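Local coordinates for protein beta-glucosidase (Saccharopolyspora erythraea D, PDB 5M6G) that probably hydrolyses terminal, non-reducing beta-D-glucosyl residues with release of beta-D-glucose, as a member of glycosyl hydrolase family 3, at residues Ala313-Leu317 with Glu327-Ser331; Ala405-Arg410 with Glu565-Asp571. All blocks are in the same frame, centred on the assembly; numbering follows the deposited sequence.

Interaction 1 of 2, residues Ala313-Leu317 with Glu327-Ser331; sequences AIDKL and EVRAS. With MG (magnesium ion), chain B.
Ile314 meets helix 325-334 with both branches of its side chain. A chi1 of 66° tucks CG1 in over its own main chain and brings CG2 against Ser331, where Ile314 CG2 and Ser331 CB stand a tight 3.4 Å apart. The longer arm ends beside Val328, its CD1 4.1 Å from Val328 CG2, and Phe348 of helix 345-357 covers both residues. Ser331 OG is satisfied elsewhere, by the carbonyl of His287. The backbone of Ile314 faces a different neighbour: its O lies 3.0 Å from Glu327 OE2, two acceptors side by side, while this O also accepts the backbone bond from Leu317 N. At Asp315 the main chain rather than the side chain binds the magnesium ion, through Asp315 O at 2.3 Å from the metal; the carboxylate of Asp315 instead pairs with Arg344 in a salt bridge. Glu327 reaches the same ion with both oxygens, OE2 at 2.5 Å and OE1 at 2.6 Å from the magnesium, its chain extended beyond CG, and Thr324 N donates to OE1. Asp318 OD1, the carbonyls of Gln320 and Asp322, and a water complete the shell. Leu317 runs antiparallel alongside the Glu327 side chain, its CB 3.6 Å from Glu327 OE2, and its CD1 approaches Ala330 CB at 4.4 Å. The loop after strand 306-308 is thus tied through one cation to the first turn of the following helix. Three oxygens, from Ile314, Asp315 and Glu327, crowd together in a buried place, an arrangement that would probably be unfavourable without the metal's positive charge; a shell of seven oxygens including a two-oxygen carboxylate is consistent with the ion organising this loop.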
# COMPACT_ATOMS: atom_id res chain seq x y z
N ALA A 313 -0.75 16.78 -5.80
CA ALA A 313 -0.80 17.30 -4.44
C ALA A 313 -0.58 18.80 -4.37
O ALA A 313 -1.14 19.47 -3.49
CB ALA A 313 0.22 16.59 -3.57
N ILE A 314 0.27 19.35 -5.25
CA ILE A 314 0.50 20.80 -5.19
C ILE A 314 -0.76 21.55 -5.60
O ILE A 314 -0.99 22.68 -5.15
CB ILE A 314 1.70 21.22 -6.06
CG1 ILE A 314 1.43 20.98 -7.55
CG2 ILE A 314 2.97 20.50 -5.63
CD1 ILE A 314 2.46 21.60 -8.46
N ASP A 315 -1.59 20.94 -6.45
CA ASP A 315 -2.87 21.54 -6.84
C ASP A 315 -3.73 21.86 -5.63
O ASP A 315 -4.52 22.81 -5.66
CB ASP A 315 -3.65 20.59 -7.75
CG ASP A 315 -2.84 20.09 -8.91
OD1 ASP A 315 -1.60 19.99 -8.79
OD2 ASP A 315 -3.47 19.77 -9.94
N LYS A 316 -3.64 21.06 -4.58
CA LYS A 316 -4.56 21.15 -3.46
C LYS A 316 -4.10 22.13 -2.40
O LYS A 316 -4.80 22.31 -1.39
CB LYS A 316 -4.77 19.75 -2.85
CG LYS A 316 -5.17 18.69 -3.87
CD LYS A 316 -5.21 17.30 -3.27
CE LYS A 316 -5.27 16.23 -4.37
NZ LYS A 316 -6.50 16.28 -5.21
N LEU A 317 -2.95 22.79 -2.60
CA LEU A 317 -2.42 23.69 -1.58
C LEU A 317 -3.37 24.85 -1.29
O LEU A 317 -3.58 25.21 -0.12
CB LEU A 317 -1.06 24.23 -2.01
CG LEU A 317 0.09 23.23 -1.93
CD1 LEU A 317 1.37 23.86 -2.42
CD2 LEU A 317 0.24 22.77 -0.49
N GLU A 327 1.71 27.75 -6.14
CA GLU A 327 1.77 26.42 -5.57
C GLU A 327 3.03 25.69 -6.00
O GLU A 327 3.65 24.98 -5.20
CB GLU A 327 0.51 25.64 -5.95
CG GLU A 327 -0.72 26.12 -5.20
CD GLU A 327 -2.00 25.56 -5.76
OE1 GLU A 327 -2.18 25.60 -6.99
OE2 GLU A 327 -2.84 25.06 -4.97
N VAL A 328 3.44 25.87 -7.26
CA VAL A 328 4.73 25.34 -7.71
C VAL A 328 5.85 25.88 -6.83
O VAL A 328 6.65 25.12 -6.27
CB VAL A 328 4.95 25.68 -9.19
CG1 VAL A 328 6.34 25.22 -9.64
CG2 VAL A 328 3.86 25.05 -10.06
N ARG A 329 5.91 27.21 -6.67
CA ARG A 329 6.96 27.83 -5.86
C ARG A 329 6.96 27.28 -4.44
O ARG A 329 8.01 26.87 -3.92
CB ARG A 329 6.79 29.35 -5.84
CG ARG A 329 7.76 30.10 -4.92
CD ARG A 329 7.37 31.60 -4.82
NE ARG A 329 6.76 32.04 -6.07
CZ ARG A 329 5.51 32.48 -6.18
NH1 ARG A 329 4.74 32.61 -5.11
NH2 ARG A 329 5.05 32.82 -7.38
N ALA A 330 5.80 27.27 -3.79
CA ALA A 330 5.74 26.87 -2.38
C ALA A 330 6.22 25.44 -2.20
O ALA A 330 6.92 25.12 -1.22
CB ALA A 330 4.33 27.03 -1.84
N SER A 331 5.85 24.54 -3.12
CA SER A 331 6.15 23.13 -2.91
C SER A 331 7.59 22.80 -3.29
O SER A 331 8.26 22.03 -2.58
CB SER A 331 5.18 22.28 -3.72
OG SER A 331 5.18 20.96 -3.21
MG MG B . -4.66 24.88 -6.64
O HOH W 1 -5.56 26.31 -8.15

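Interaction 2 of 2, residues Ala405-Arg410 with Glu565-Asp571; sequences ARQAVR and EGQGVAD
Asp571 is gripped by two arginines from successive turns of helix 399-412. Arg406 approaches side-on, its NE 2.8 Å from Asp571 OD2 and its NH2 2.8 Å from Asp571 OD1; the NH2 bond is nearly straight (167°), and each carboxylate oxygen offers its syn lone pair, OD1 in the guanidinium plane and OD2 tilted from it. CG of Arg406 stands anti to the backbone N (chi1 -174°) and the chain runs out fully extended, carrying the charged end to the second helix. Arg410 comes from above the carboxylate plane and shares OD2 through its NE, with a weak second bond from NH2. The two guanidinium groups therefore lie close together around one carboxylate, whose negative charge probably offsets their proximity. Gln407 OE1 accepts from Arg410 NH1. Gln567 CG sits over one face of the Arg406 guanidinium, 3.2 Å from its NE. With an alanine in place of Arg406, Asp571 OD1 would probably lose its NH2 donor, OD2 would be left to Arg410 alone, and a gap would open beside Gln567 CG. Gln567 NE2 donates to Glu565 OE1 at 3.0 Å; Glu565 OE2 in turn forms a salt bridge with Arg402. Next to the charged cluster, Val409 CG1 rests on the backbone of Gly568, 3.5 Å from its C, and reaches Val569 CG2 at 3.9 Å. The absence of a side chain at Gly568 lets the helix axes approach to 7.8 Å, crossing at -47°, with Val409 CG1 and the Arg406 carbonyl occupying the space next to its CA. Ala408 packs on Leu157 and Ile161 of helix 155-170, whereas Val569 and Ala570 touch helix 465-472. In sequence the two helices adjoin neighbouring antiparallel strands of the mixed sheet: helix 399-412 precedes edge strand 414-418, and helix 567-573 follows strand 555-560.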
# COMPACT_ATOMS: atom_id res chain seq x y z
N ALA A 405 2.28 -15.90 0.16
CA ALA A 405 1.09 -15.12 0.45
C ALA A 405 0.14 -15.88 1.36
O ALA A 405 -0.40 -15.32 2.31
CB ALA A 405 0.39 -14.73 -0.85
N ARG A 406 -0.07 -17.17 1.06
CA ARG A 406 -0.91 -18.01 1.91
C ARG A 406 -0.39 -18.05 3.34
O ARG A 406 -1.18 -18.06 4.30
CB ARG A 406 -0.96 -19.42 1.31
CG ARG A 406 -1.91 -20.38 2.01
CD ARG A 406 -1.90 -21.74 1.33
NE ARG A 406 -2.74 -22.70 2.06
CZ ARG A 406 -2.85 -23.98 1.74
NH1 ARG A 406 -2.17 -24.47 0.72
NH2 ARG A 406 -3.63 -24.79 2.46
N GLN A 407 0.93 -18.09 3.51
CA GLN A 407 1.48 -18.08 4.86
C GLN A 407 1.17 -16.76 5.55
O GLN A 407 0.87 -16.73 6.75
CB GLN A 407 2.98 -18.37 4.82
CG GLN A 407 3.65 -18.43 6.20
CD GLN A 407 3.15 -19.58 7.07
OE1 GLN A 407 2.68 -20.60 6.56
NE2 GLN A 407 3.25 -19.42 8.39
N ALA A 408 1.18 -15.66 4.79
CA ALA A 408 0.83 -14.36 5.38
C ALA A 408 -0.66 -14.31 5.72
O ALA A 408 -1.04 -13.75 6.76
CB ALA A 408 1.20 -13.23 4.42
N VAL A 409 -1.52 -14.88 4.86
CA VAL A 409 -2.93 -14.98 5.20
C VAL A 409 -3.11 -15.69 6.53
O VAL A 409 -3.77 -15.19 7.45
CB VAL A 409 -3.71 -15.69 4.08
CG1 VAL A 409 -5.17 -15.93 4.52
CG2 VAL A 409 -3.64 -14.88 2.78
N ARG A 410 -2.49 -16.88 6.66
CA ARG A 410 -2.57 -17.66 7.90
C ARG A 410 -2.21 -16.82 9.11
O ARG A 410 -2.97 -16.72 10.08
CB ARG A 410 -1.63 -18.86 7.83
CG ARG A 410 -2.06 -20.01 6.99
CD ARG A 410 -0.90 -20.97 6.82
NE ARG A 410 -1.12 -21.84 5.67
CZ ARG A 410 -0.15 -22.24 4.85
NH1 ARG A 410 1.10 -21.85 5.05
NH2 ARG A 410 -0.44 -23.04 3.83
N GLU A 565 -4.94 -15.40 -1.83
CA GLU A 565 -4.83 -16.78 -1.33
C GLU A 565 -5.80 -17.01 -0.17
O GLU A 565 -5.43 -17.17 0.99
CB GLU A 565 -3.39 -17.08 -0.94
CG GLU A 565 -2.39 -16.79 -2.07
CD GLU A 565 -2.87 -17.31 -3.43
OE1 GLU A 565 -3.27 -18.49 -3.53
OE2 GLU A 565 -2.85 -16.53 -4.40
N GLY A 566 -7.09 -17.07 -0.53
CA GLY A 566 -8.13 -17.23 0.49
C GLY A 566 -8.03 -18.52 1.28
O GLY A 566 -8.58 -18.60 2.40
N GLN A 567 -7.34 -19.53 0.74
CA GLN A 567 -7.24 -20.81 1.43
C GLN A 567 -6.51 -20.69 2.77
O GLN A 567 -6.69 -21.56 3.64
CB GLN A 567 -6.56 -21.84 0.51
CG GLN A 567 -5.11 -21.55 0.21
CD GLN A 567 -4.84 -20.63 -1.01
OE1 GLN A 567 -5.69 -19.83 -1.41
NE2 GLN A 567 -3.65 -20.76 -1.59
N GLY A 568 -5.72 -19.64 2.98
CA GLY A 568 -5.10 -19.45 4.29
C GLY A 568 -6.10 -19.21 5.41
O GLY A 568 -5.79 -19.48 6.58
N VAL A 569 -7.29 -18.72 5.08
CA VAL A 569 -8.34 -18.56 6.08
C VAL A 569 -8.81 -19.93 6.55
O VAL A 569 -8.95 -20.17 7.76
CB VAL A 569 -9.50 -17.73 5.52
CG1 VAL A 569 -10.59 -17.60 6.57
CG2 VAL A 569 -8.99 -16.35 5.09
N ALA A 570 -9.09 -20.84 5.61
CA ALA A 570 -9.49 -22.19 5.97
C ALA A 570 -8.41 -22.90 6.75
O ALA A 570 -8.71 -23.72 7.62
CB ALA A 570 -9.85 -23.00 4.73
N ASP A 571 -7.13 -22.62 6.45
CA ASP A 571 -6.04 -23.21 7.21
C ASP A 571 -6.22 -22.97 8.70
O ASP A 571 -5.98 -23.87 9.52
CB ASP A 571 -4.70 -22.64 6.75
CG ASP A 571 -4.31 -23.12 5.36
OD1 ASP A 571 -4.91 -24.09 4.87
OD2 ASP A 571 -3.39 -22.51 4.77

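Both interactions are largely buried, yet they lie on opposite sides of the chain's centre, with nearest atoms about 31 Å apart, and share no helix or strand. Interaction 1 is local in sequence, joining a loop to the helix that soon follows it within the N-terminal family domain; interaction 2 spans more than 150 residues and brings together two helices next in sequence to neighbouring strands of the mixed sheet. Their electrostatics differ accordingly. In 313-317 with 327-331, oxygens converge round a cation, whereas in 405-410 with 565-571 a single carboxylate answers two arginines. Apolar contact accompanies each: branched side chains against a helix face in one, a valine on a glycine backbone in the other.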